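Local coordinates for alpha-amylase (Eisenia fetida, PDB 6M4K), which probably catalyses the endohydrolysis of alpha-1,4-glucosidic linkages in starch-like polysaccharides, as a calcium-binding family 13 glycoside hydrolase, at residues D124-P129 against N136-S141; Y177-E182 against L210-G215; L317-A322 against E381-H386; V297-H302 against K326-F331. All coordinates share one frame; numbering follows the deposited sequence. Where two conformers were deposited one is given.

Contact 1. Residues D124-P129 against N136-S141; sequences DSLQYP and NDFHGS
F138 lays one ring face under L126 and brings its far end up to Y128, and the whole contact can be followed along this one side chain. Its CB starts against a methyl group, F138 CB lying 3.8 Å from L126 CD2. At the ring root, F138 CG has L126 CG and CD2 as neighbours, and the flank continues with F138 CD1, 3.7 Å from L126 CG. The leucine thus covers one face of the ring, a CH-pi contact in which L126 CG stands 4.0 Å from the F138 centroid and 23° off the ring normal, displaced toward the rim. This holds for one of two deposited L126 conformers. Farther out the neighbour changes: F138 CE1 comes within 3.9 Å of Y128 CE1, and the tip, F138 CZ, closes on Y128 CE1 at 3.4 Å. The two rings meet obliquely, their planes 37° apart. With chi1 at -67° and CG beside the backbone N, the F138 ring extends across to the 124-129 segment. Y128 is fixed at its far end by a hydrogen bond between Y128 OH and T108 OG1. An alanine here would lose the ring and is likely to open a gap beneath L126 and beside Y128. M107 and L171 also pack on the F138 ring, while the adjacent H139 hydrogen-bonds the calcium ligand D170. L126 and Q127 both face D122 in a G1 beta bulge. Both segments belong to the long excursion after barrel strand 97-102, the B domain characteristic of alpha-amylases, beside its calcium site.

Contact 2. Residues Y177-E182 against L210-G215; sequences YVRDVE and LEAILG. With SO4 (sulfate ion), chain H.
R179 lays its guanidinium over the methyl group of A212, with A212 CB 3.4 Å from R179 NH1 and offset toward the rim of the flat group. The approach is to the face, which leaves the N-H bonds to point outward in the plane. Two of them grip a sulfate ion, probably from the crystallisation liquor, in a fork. R179 NH1 donates to SO4 O4 at 2.9 Å, almost straight (174°). R179 NH2 donates to SO4 O3 at 2.8 Å, more bent (159°). The sulfur sits at the guanidinium edge, in its plane. Nearer the backbone, the aliphatic stem of R179 crosses I213, R179 CG lying 4.0 Å from I213 CG1. E182, one turn beyond R179, brings its OE1 within 3.4 Å of CD1 of the same I213. These residues join two consecutive outer helices of the TIM barrel, 176-192 and 207-214, which flank strand 196-199 in the sequence. Their axes approach to 9.2 Å and cross at -47°, and the small A212 lets the arginine pass over the second helix. A chain extended from CG to NE carries the guanidinium that far. Its rotation is then set from outside: R179 NE donates to G173 O, and NH2 also makes a salt bridge to D209, so an acid and an anion would together tend to stabilise the positive charge. A second salt bridge runs from D180 OD1 to R216 NE, and R216 NH1 hydrogen-bonds A212 O. E182 also packs on Y72 and L171, its side chain about 9 Å from the calcium ion.

Contact 3. Residues L317-A322 against E381-H386; sequences LTFFEA and EWICEH
The ring of F319 is held between two hydrophobic groups, I383 on one face and the next residue in its own chain, F320, on the opposite face. I383 CG1 stands almost exactly above the ring centre, 3.7 Å from the F319 centroid and 8° off the normal, a CH-pi contact of near-ideal direction. The branches of the isoleucine spread over the same face: I383 CD1 lies 3.7 Å from F319 CE1, and I383 CG2 is 3.7 Å from F319 CB. On the other side F320 CD2 rises 3.8 Å above the F319 plane near the rim, while F319 CE1 in turn lies over the centre of the F320 ring. F319 CG lies between its backbone N and carbonyl carbon (chi1 69°), a crowded position, which places the ring between the two. E385 comes in differently: its carboxylate plane is turned 80° from the ring, with E385 OE2 3.7 Å from F319 CD2. That oxygen is held by polar partners, S345 OG and a water that donates to E385 OE2 at 2.8 Å and accepts from F319 N at 2.9 Å, linking the two segments. An ST turn, F320 N donating to T318 OG1, shapes the 317-322 segment, and T318 N also donates to E321 OE1. E321 is the N-cap of helix 322-334. The other segment, tied by the C377-C384 disulfide, leads toward helix 389-401, so the contact bridges the approaches to two successive barrel helices, with E385 touching Y325 and H386 packing on strand 19-22.

Contact 4. Residues V297-H302 against K326-F331; sequences VFIDNH and KIATAF
I299 points its longer branch at the helix surface offered by A328 and T329, and the three residues make the whole contact. The side chains of I299 and T329 cross obliquely: the middle of the isoleucine branch meets the hydroxyl, I299 CG1 being 3.6 Å from T329 OG1, while T329 CA is 4.1 Å from the same carbon. The end of the branch turns to the preceding residue. I299 CD1 lies 4.0 Å from A328 CB, apolar against apolar, and 3.8 Å from the carbonyl oxygen A328 O. Two torsions near -60° (chi1 -60°, chi2 -54°) fold CD1 round to the alanine and leave CG1 alongside the threonine. The T329 hydroxyl is not left without a partner in this apolar setting, since its OG1 hydrogen-bonds Y325 O one turn earlier in its own helix. An alanine at I299 would probably open a gap over A328 and T329, leaving the helix without its apolar partner here. The 297-302 segment, VFIDNH, lies at the C-terminal end of barrel strand 295-297. From there I299 reaches outward to helix 322-334 and also packs on L265 of helix 259-270, so it packs against two successive outer helices. T329 in turn touches L342 of strand 339-344 and M391 of helix 389-401.

All four contacts lie in the catalytic region, but at different depths. Contact 4 is wholly buried near the centre of the chain; contact 3, about 10 Å away between centres, is partly buried and touches it, L317 O meeting I299 CG2 at 3.6 Å. Both involve helix 322-334, contact 3 through the segment leading into its N-terminus, contact 4 through its middle. Near the calcium site, contact 1 is locally buried although 31 Å from the chain's centre, and contact 2 is partly buried at the periphery; they touch where D137 meets Y177 and V178. Chemistry follows place: an isoleucine against an alanine and a threonine of a helix in contact 4, a phenylalanine face under an isoleucine, with a bridging water, in contact 3, aromatic packing in contact 1, an arginine gripping an anion in contact 2.

Contact 1. Residues D124-P129 against N136-S141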
# COMPACT_ATOMS: atom_id res chain seq x y z
N ASP A 124 15.19 -27.82 -2.91
CA ASP A 124 15.59 -29.03 -2.19
C ASP A 124 17.09 -29.08 -1.98
O ASP A 124 17.56 -29.53 -0.93
CB ASP A 124 15.11 -30.27 -2.95
CG ASP A 124 13.60 -30.30 -3.15
OD1 ASP A 124 12.87 -29.66 -2.36
OD2 ASP A 124 13.13 -30.98 -4.08
N SER A 125 17.88 -28.65 -2.97
CA SER A 125 19.32 -28.59 -2.82
C SER A 125 19.81 -27.19 -2.48
O SER A 125 21.01 -27.01 -2.25
CB SER A 125 20.02 -29.08 -4.10
OG SER A 125 19.67 -28.26 -5.20
N LEU A 126 18.90 -26.20 -2.41
CA LEU A 126 19.26 -24.81 -2.11
C LEU A 126 20.24 -24.24 -3.14
O LEU A 126 21.18 -23.52 -2.79
CB LEU A 126 19.79 -24.64 -0.69
CG LEU A 126 18.83 -24.32 0.45
CD1 LEU A 126 17.57 -25.14 0.34
CD2 LEU A 126 19.50 -24.58 1.79
N GLN A 127 20.02 -24.56 -4.41
CA GLN A 127 20.89 -24.10 -5.49
C GLN A 127 20.15 -23.08 -6.34
O GLN A 127 19.09 -23.39 -6.92
CB GLN A 127 21.39 -25.28 -6.33
CG GLN A 127 22.25 -26.23 -5.49
CD GLN A 127 22.92 -27.31 -6.32
OE1 GLN A 127 22.83 -27.31 -7.55
NE2 GLN A 127 23.59 -28.23 -5.64
N TYR A 128 20.70 -21.87 -6.41
CA TYR A 128 20.13 -20.76 -7.19
C TYR A 128 21.27 -20.22 -8.04
O TYR A 128 21.89 -19.20 -7.70
CB TYR A 128 19.52 -19.70 -6.27
CG TYR A 128 18.40 -20.27 -5.45
CD1 TYR A 128 18.66 -20.92 -4.25
CD2 TYR A 128 17.08 -20.21 -5.89
CE1 TYR A 128 17.66 -21.47 -3.50
CE2 TYR A 128 16.06 -20.76 -5.15
CZ TYR A 128 16.35 -21.40 -3.95
OH TYR A 128 15.35 -21.93 -3.18
N PRO A 129 21.58 -20.89 -9.16
CA PRO A 129 22.78 -20.53 -9.93
C PRO A 129 22.71 -19.16 -10.58
O PRO A 129 23.76 -18.65 -11.01
CB PRO A 129 22.88 -21.64 -10.98
CG PRO A 129 22.13 -22.79 -10.38
CD PRO A 129 21.00 -22.16 -9.62
N ASN A 136 25.20 -22.68 1.96
CA ASN A 136 25.87 -21.86 2.97
C ASN A 136 25.23 -20.49 3.11
O ASN A 136 25.50 -19.78 4.09
CB ASN A 136 27.35 -21.67 2.64
CG ASN A 136 28.13 -22.96 2.71
OD1 ASN A 136 27.80 -23.85 3.48
ND2 ASN A 136 29.16 -23.07 1.88
N ASP A 137 24.41 -20.09 2.14
CA ASP A 137 23.78 -18.78 2.15
C ASP A 137 22.42 -18.78 2.82
O ASP A 137 21.78 -17.72 2.87
CB ASP A 137 23.68 -18.27 0.71
CG ASP A 137 25.03 -18.19 0.05
OD1 ASP A 137 25.94 -17.61 0.68
OD2 ASP A 137 25.20 -18.72 -1.06
N PHE A 138 21.99 -19.90 3.38
CA PHE A 138 20.67 -20.04 3.98
C PHE A 138 20.79 -20.46 5.43
O PHE A 138 21.76 -21.10 5.84
CB PHE A 138 19.83 -21.09 3.24
CG PHE A 138 19.47 -20.69 1.85
CD1 PHE A 138 20.34 -20.91 0.79
CD2 PHE A 138 18.26 -20.05 1.60
CE1 PHE A 138 20.01 -20.51 -0.49
CE2 PHE A 138 17.92 -19.65 0.33
CZ PHE A 138 18.79 -19.88 -0.72
N HIS A 139 19.78 -20.08 6.20
CA HIS A 139 19.53 -20.74 7.47
C HIS A 139 19.11 -22.18 7.22
O HIS A 139 18.51 -22.51 6.19
CB HIS A 139 18.44 -19.99 8.23
CG HIS A 139 18.85 -18.61 8.65
ND1 HIS A 139 18.04 -17.50 8.47
CD2 HIS A 139 19.98 -18.15 9.24
CE1 HIS A 139 18.65 -16.43 8.94
NE2 HIS A 139 19.83 -16.80 9.42
N GLY A 140 19.42 -23.05 8.16
CA GLY A 140 19.11 -24.47 8.05
C GLY A 140 18.97 -25.08 9.42
O GLY A 140 18.63 -24.40 10.39
N SER A 141 19.24 -26.39 9.50
CA SER A 141 19.08 -27.10 10.76
C SER A 141 19.97 -26.56 11.87
O SER A 141 19.64 -26.72 13.05
CB SER A 141 19.30 -28.60 10.56
OG SER A 141 20.55 -28.85 9.93

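Contact 2. Residues Y177-E182 against L210-G215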
# COMPACT_ATOMS: atom_id res chain seq x y z
N TYR A 177 28.21 -12.19 2.28
CA TYR A 177 27.91 -12.41 0.87
C TYR A 177 26.46 -12.10 0.54
O TYR A 177 26.17 -11.44 -0.47
CB TYR A 177 28.27 -13.84 0.49
CG TYR A 177 27.93 -14.17 -0.94
CD1 TYR A 177 28.73 -13.71 -1.97
CD2 TYR A 177 26.81 -14.92 -1.25
CE1 TYR A 177 28.43 -14.00 -3.28
CE2 TYR A 177 26.50 -15.21 -2.56
CZ TYR A 177 27.31 -14.75 -3.57
OH TYR A 177 27.01 -15.04 -4.88
N VAL A 178 25.53 -12.56 1.38
CA VAL A 178 24.11 -12.28 1.15
C VAL A 178 23.85 -10.78 1.19
O VAL A 178 23.16 -10.22 0.33
CB VAL A 178 23.24 -13.06 2.15
CG1 VAL A 178 21.78 -12.62 2.04
CG2 VAL A 178 23.36 -14.56 1.89
N ARG A 179 24.44 -10.09 2.18
CA ARG A 179 24.27 -8.64 2.27
C ARG A 179 24.80 -7.94 1.03
O ARG A 179 24.17 -7.00 0.52
CB ARG A 179 24.98 -8.11 3.52
CG ARG A 179 24.41 -8.66 4.80
CD ARG A 179 25.31 -8.35 5.99
NE ARG A 179 24.65 -8.65 7.25
CZ ARG A 179 25.16 -8.33 8.44
NH1 ARG A 179 26.33 -7.72 8.51
NH2 ARG A 179 24.49 -8.62 9.54
N ASP A 180 25.96 -8.38 0.53
CA ASP A 180 26.54 -7.77 -0.66
C ASP A 180 25.67 -8.00 -1.89
O ASP A 180 25.47 -7.10 -2.70
CB ASP A 180 27.94 -8.34 -0.91
CG ASP A 180 28.98 -7.82 0.06
OD1 ASP A 180 28.72 -6.84 0.79
OD2 ASP A 180 30.09 -8.40 0.08
N VAL A 181 25.18 -9.24 -2.05
CA VAL A 181 24.37 -9.59 -3.21
C VAL A 181 23.06 -8.80 -3.21
O VAL A 181 22.63 -8.28 -4.25
CB VAL A 181 24.12 -11.10 -3.23
CG1 VAL A 181 22.96 -11.44 -4.13
CG2 VAL A 181 25.39 -11.83 -3.68
N GLU A 182 22.41 -8.72 -2.06
CA GLU A 182 21.12 -8.03 -2.00
C GLU A 182 21.30 -6.53 -2.18
O GLU A 182 20.49 -5.89 -2.86
CB GLU A 182 20.39 -8.40 -0.71
CG GLU A 182 19.99 -9.89 -0.73
CD GLU A 182 19.08 -10.30 0.39
OE1 GLU A 182 19.21 -9.76 1.50
OE2 GLU A 182 18.23 -11.20 0.14
N LEU A 210 19.02 -5.94 8.18
CA LEU A 210 18.50 -4.85 7.36
C LEU A 210 19.39 -3.62 7.44
O LEU A 210 19.67 -2.97 6.43
CB LEU A 210 17.07 -4.52 7.77
CG LEU A 210 16.00 -5.53 7.32
CD1 LEU A 210 14.70 -5.34 8.09
CD2 LEU A 210 15.75 -5.40 5.81
N GLU A 211 19.87 -3.28 8.65
CA GLU A 211 20.73 -2.11 8.78
C GLU A 211 22.01 -2.28 7.96
O GLU A 211 22.47 -1.34 7.31
CB GLU A 211 21.07 -1.84 10.25
CG GLU A 211 21.95 -0.61 10.44
CD GLU A 211 22.33 -0.38 11.89
OE1 GLU A 211 21.59 -0.83 12.78
OE2 GLU A 211 23.38 0.26 12.13
N ALA A 212 22.58 -3.49 7.97
CA ALA A 212 23.81 -3.74 7.22
C ALA A 212 23.58 -3.65 5.72
O ALA A 212 24.44 -3.17 4.98
CB ALA A 212 24.37 -5.11 7.58
N ILE A 213 22.43 -4.14 5.24
CA ILE A 213 22.11 -4.04 3.82
C ILE A 213 21.87 -2.58 3.43
O ILE A 213 22.41 -2.09 2.43
CB ILE A 213 20.89 -4.92 3.48
CG1 ILE A 213 21.24 -6.40 3.71
CG2 ILE A 213 20.41 -4.66 2.05
CD1 ILE A 213 20.03 -7.32 3.73
N LEU A 214 21.08 -1.86 4.23
CA LEU A 214 20.79 -0.47 3.91
C LEU A 214 22.06 0.39 3.93
O LEU A 214 22.18 1.34 3.15
CB LEU A 214 19.73 0.10 4.85
CG LEU A 214 18.35 -0.55 4.77
CD1 LEU A 214 17.35 0.17 5.68
CD2 LEU A 214 17.81 -0.64 3.36
N GLY A 215 23.01 0.06 4.81
CA GLY A 215 24.27 0.80 4.87
C GLY A 215 25.12 0.65 3.62
O GLY A 215 26.03 1.46 3.41
S SO4 H . 26.75 -7.26 12.16
O1 SO4 H . 27.58 -7.44 13.34
O2 SO4 H . 25.85 -6.13 12.36
O3 SO4 H . 25.98 -8.47 11.92
O4 SO4 H . 27.60 -6.99 11.00

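Contact 3. Residues L317-A322 against E381-H386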
# COMPACT_ATOMS: atom_id res chain seq x y z
N LEU A 317 -11.50 -3.88 4.91
CA LEU A 317 -12.38 -3.42 3.84
C LEU A 317 -11.63 -3.42 2.51
O LEU A 317 -10.44 -3.08 2.44
CB LEU A 317 -12.92 -2.03 4.15
CG LEU A 317 -13.93 -2.00 5.29
CD1 LEU A 317 -14.18 -0.57 5.76
CD2 LEU A 317 -15.24 -2.67 4.84
N THR A 318 -12.34 -3.83 1.45
CA THR A 318 -11.76 -3.99 0.13
C THR A 318 -12.79 -3.54 -0.89
O THR A 318 -13.91 -3.18 -0.55
CB THR A 318 -11.42 -5.45 -0.15
OG1 THR A 318 -12.64 -6.18 -0.38
CG2 THR A 318 -10.70 -6.09 1.01
N PHE A 319 -12.40 -3.58 -2.17
CA PHE A 319 -13.33 -3.21 -3.24
C PHE A 319 -14.59 -4.08 -3.26
O PHE A 319 -15.59 -3.67 -3.85
CB PHE A 319 -12.64 -3.21 -4.61
CG PHE A 319 -12.25 -4.58 -5.10
CD1 PHE A 319 -13.14 -5.33 -5.87
CD2 PHE A 319 -11.01 -5.11 -4.83
CE1 PHE A 319 -12.80 -6.58 -6.34
CE2 PHE A 319 -10.65 -6.37 -5.31
CZ PHE A 319 -11.56 -7.10 -6.06
N PHE A 320 -14.56 -5.26 -2.63
CA PHE A 320 -15.77 -6.07 -2.52
C PHE A 320 -16.81 -5.44 -1.59
O PHE A 320 -17.99 -5.80 -1.68
CB PHE A 320 -15.42 -7.49 -2.06
CG PHE A 320 -14.87 -8.37 -3.15
CD1 PHE A 320 -15.70 -8.88 -4.14
CD2 PHE A 320 -13.53 -8.73 -3.17
CE1 PHE A 320 -15.19 -9.70 -5.14
CE2 PHE A 320 -13.02 -9.55 -4.16
CZ PHE A 320 -13.86 -10.03 -5.14
N GLU A 321 -16.40 -4.53 -0.71
CA GLU A 321 -17.32 -3.79 0.14
C GLU A 321 -17.17 -2.31 -0.22
O GLU A 321 -16.75 -1.49 0.59
CB GLU A 321 -16.99 -4.02 1.62
CG GLU A 321 -17.00 -5.50 2.06
CD GLU A 321 -15.71 -6.24 1.73
OE1 GLU A 321 -14.62 -5.63 1.81
OE2 GLU A 321 -15.78 -7.44 1.36
N ALA A 322 -17.54 -1.97 -1.46
CA ALA A 322 -17.08 -0.72 -2.07
C ALA A 322 -17.56 0.51 -1.31
O ALA A 322 -16.81 1.48 -1.16
CB ALA A 322 -17.52 -0.66 -3.53
N GLU A 381 -12.52 -6.60 -14.72
CA GLU A 381 -11.29 -7.32 -14.43
C GLU A 381 -10.27 -6.48 -13.69
O GLU A 381 -9.66 -6.97 -12.74
CB GLU A 381 -10.66 -7.86 -15.72
CG GLU A 381 -11.63 -8.73 -16.53
CD GLU A 381 -11.07 -9.14 -17.86
OE1 GLU A 381 -10.02 -9.81 -17.90
OE2 GLU A 381 -11.70 -8.81 -18.89
N TRP A 382 -10.07 -5.23 -14.11
CA TRP A 382 -9.21 -4.30 -13.39
C TRP A 382 -10.08 -3.33 -12.60
O TRP A 382 -10.94 -2.65 -13.17
CB TRP A 382 -8.33 -3.55 -14.39
CG TRP A 382 -7.44 -4.46 -15.17
CD1 TRP A 382 -7.69 -4.99 -16.43
CD2 TRP A 382 -6.17 -5.00 -14.76
NE1 TRP A 382 -6.65 -5.79 -16.81
CE2 TRP A 382 -5.70 -5.82 -15.82
CE3 TRP A 382 -5.37 -4.86 -13.61
CZ2 TRP A 382 -4.48 -6.49 -15.76
CZ3 TRP A 382 -4.15 -5.53 -13.56
CH2 TRP A 382 -3.72 -6.33 -14.62
N ILE A 383 -9.86 -3.27 -11.28
CA ILE A 383 -10.71 -2.47 -10.41
C ILE A 383 -10.35 -0.99 -10.48
O ILE A 383 -11.23 -0.12 -10.49
CB ILE A 383 -10.65 -3.01 -8.97
CG1 ILE A 383 -10.98 -4.51 -8.95
CG2 ILE A 383 -11.56 -2.21 -8.04
CD1 ILE A 383 -12.36 -4.88 -9.54
N CYS A 384 -9.05 -0.68 -10.49
CA CYS A 384 -8.54 0.69 -10.62
C CYS A 384 -9.11 1.64 -9.56
O CYS A 384 -9.59 2.73 -9.88
CB CYS A 384 -8.78 1.24 -12.02
SG CYS A 384 -7.91 0.34 -13.31
N GLU A 385 -9.04 1.23 -8.29
CA GLU A 385 -9.53 2.07 -7.20
C GLU A 385 -8.96 3.48 -7.25
O GLU A 385 -9.64 4.45 -6.88
CB GLU A 385 -9.16 1.45 -5.84
CG GLU A 385 -9.87 0.15 -5.49
CD GLU A 385 -9.07 -1.08 -5.87
OE1 GLU A 385 -8.54 -1.14 -7.00
OE2 GLU A 385 -8.98 -2.00 -5.03
N HIS A 386 -7.70 3.62 -7.65
CA HIS A 386 -7.07 4.94 -7.67
C HIS A 386 -7.71 5.87 -8.69
O HIS A 386 -7.55 7.09 -8.58
CB HIS A 386 -5.57 4.80 -7.94
CG HIS A 386 -5.26 4.30 -9.31
ND1 HIS A 386 -5.47 2.99 -9.70
CD2 HIS A 386 -4.80 4.95 -10.40
CE1 HIS A 386 -5.12 2.86 -10.97
NE2 HIS A 386 -4.71 4.04 -11.41
O HOH W 1 -9.58 -3.30 -2.57

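Contact 4. Residues V297-H302 against K326-F331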
# COMPACT_ATOMS: atom_id res chain seq x y z
N VAL A 297 0.53 3.80 5.75
CA VAL A 297 -0.84 3.43 6.11
C VAL A 297 -1.64 3.13 4.84
O VAL A 297 -1.32 3.60 3.75
CB VAL A 297 -1.54 4.48 7.00
CG1 VAL A 297 -0.71 4.77 8.24
CG2 VAL A 297 -1.79 5.78 6.24
N PHE A 298 -2.70 2.34 5.02
CA PHE A 298 -3.47 1.81 3.90
C PHE A 298 -4.69 1.08 4.46
O PHE A 298 -4.64 0.53 5.56
CB PHE A 298 -2.63 0.84 3.03
CG PHE A 298 -1.93 -0.22 3.84
CD1 PHE A 298 -0.73 0.07 4.47
CD2 PHE A 298 -2.48 -1.48 4.02
CE1 PHE A 298 -0.09 -0.88 5.27
CE2 PHE A 298 -1.83 -2.44 4.80
CZ PHE A 298 -0.63 -2.13 5.42
N ILE A 299 -5.78 1.08 3.69
CA ILE A 299 -6.98 0.36 4.10
C ILE A 299 -6.81 -1.14 3.92
O ILE A 299 -7.16 -1.93 4.81
CB ILE A 299 -8.22 0.91 3.38
CG1 ILE A 299 -8.39 2.40 3.71
CG2 ILE A 299 -9.48 0.10 3.74
CD1 ILE A 299 -8.43 2.74 5.21
N ASP A 300 -6.28 -1.56 2.76
CA ASP A 300 -6.03 -2.96 2.48
C ASP A 300 -4.76 -3.08 1.65
O ASP A 300 -4.29 -2.10 1.08
CB ASP A 300 -7.24 -3.68 1.80
CG ASP A 300 -7.53 -3.19 0.39
OD1 ASP A 300 -7.25 -2.01 0.06
OD2 ASP A 300 -8.09 -3.99 -0.41
N ASN A 301 -4.21 -4.29 1.60
CA ASN A 301 -3.10 -4.61 0.71
C ASN A 301 -3.43 -5.91 -0.03
O ASN A 301 -4.52 -6.49 0.12
CB ASN A 301 -1.75 -4.64 1.45
CG ASN A 301 -1.53 -5.91 2.27
OD1 ASN A 301 -2.46 -6.70 2.47
ND2 ASN A 301 -0.30 -6.11 2.73
N HIS A 302 -2.47 -6.38 -0.83
CA HIS A 302 -2.75 -7.52 -1.70
C HIS A 302 -2.95 -8.80 -0.90
O HIS A 302 -3.67 -9.70 -1.34
CB HIS A 302 -1.62 -7.66 -2.73
CG HIS A 302 -0.29 -8.00 -2.13
ND1 HIS A 302 0.57 -7.04 -1.62
CD2 HIS A 302 0.33 -9.19 -1.97
CE1 HIS A 302 1.66 -7.64 -1.16
NE2 HIS A 302 1.54 -8.94 -1.36
N LYS A 326 -14.93 3.08 0.44
CA LYS A 326 -14.77 4.49 0.09
C LYS A 326 -14.87 5.38 1.32
O LYS A 326 -14.18 6.40 1.41
CB LYS A 326 -15.81 4.90 -0.95
CG LYS A 326 -15.53 4.34 -2.33
CD LYS A 326 -16.60 4.78 -3.31
CE LYS A 326 -17.85 3.96 -3.15
NZ LYS A 326 -18.87 4.34 -4.18
N ILE A 327 -15.74 5.03 2.27
CA ILE A 327 -15.83 5.80 3.50
C ILE A 327 -14.51 5.75 4.26
O ILE A 327 -13.98 6.78 4.70
CB ILE A 327 -17.00 5.30 4.37
CG1 ILE A 327 -18.33 5.61 3.69
CG2 ILE A 327 -16.95 5.96 5.75
CD1 ILE A 327 -19.52 4.93 4.36
N ALA A 328 -13.98 4.55 4.45
CA ALA A 328 -12.72 4.40 5.18
C ALA A 328 -11.58 5.12 4.47
O ALA A 328 -10.74 5.76 5.12
CB ALA A 328 -12.39 2.91 5.33
N THR A 329 -11.51 5.00 3.14
CA THR A 329 -10.44 5.65 2.39
C THR A 329 -10.59 7.17 2.45
O THR A 329 -9.59 7.89 2.59
CB THR A 329 -10.43 5.15 0.94
OG1 THR A 329 -10.24 3.73 0.91
CG2 THR A 329 -9.29 5.82 0.16
N ALA A 330 -11.82 7.68 2.35
CA ALA A 330 -12.01 9.12 2.45
C ALA A 330 -11.55 9.64 3.80
O ALA A 330 -10.88 10.68 3.88
CB ALA A 330 -13.48 9.47 2.22
N PHE A 331 -11.92 8.95 4.88
CA PHE A 331 -11.43 9.35 6.19
C PHE A 331 -9.90 9.36 6.22
O PHE A 331 -9.29 10.34 6.68
CB PHE A 331 -11.98 8.45 7.30
CG PHE A 331 -11.42 8.80 8.64
CD1 PHE A 331 -11.95 9.86 9.36
CD2 PHE A 331 -10.32 8.12 9.16
CE1 PHE A 331 -11.42 10.22 10.58
CE2 PHE A 331 -9.77 8.50 10.37
CZ PHE A 331 -10.32 9.54 11.09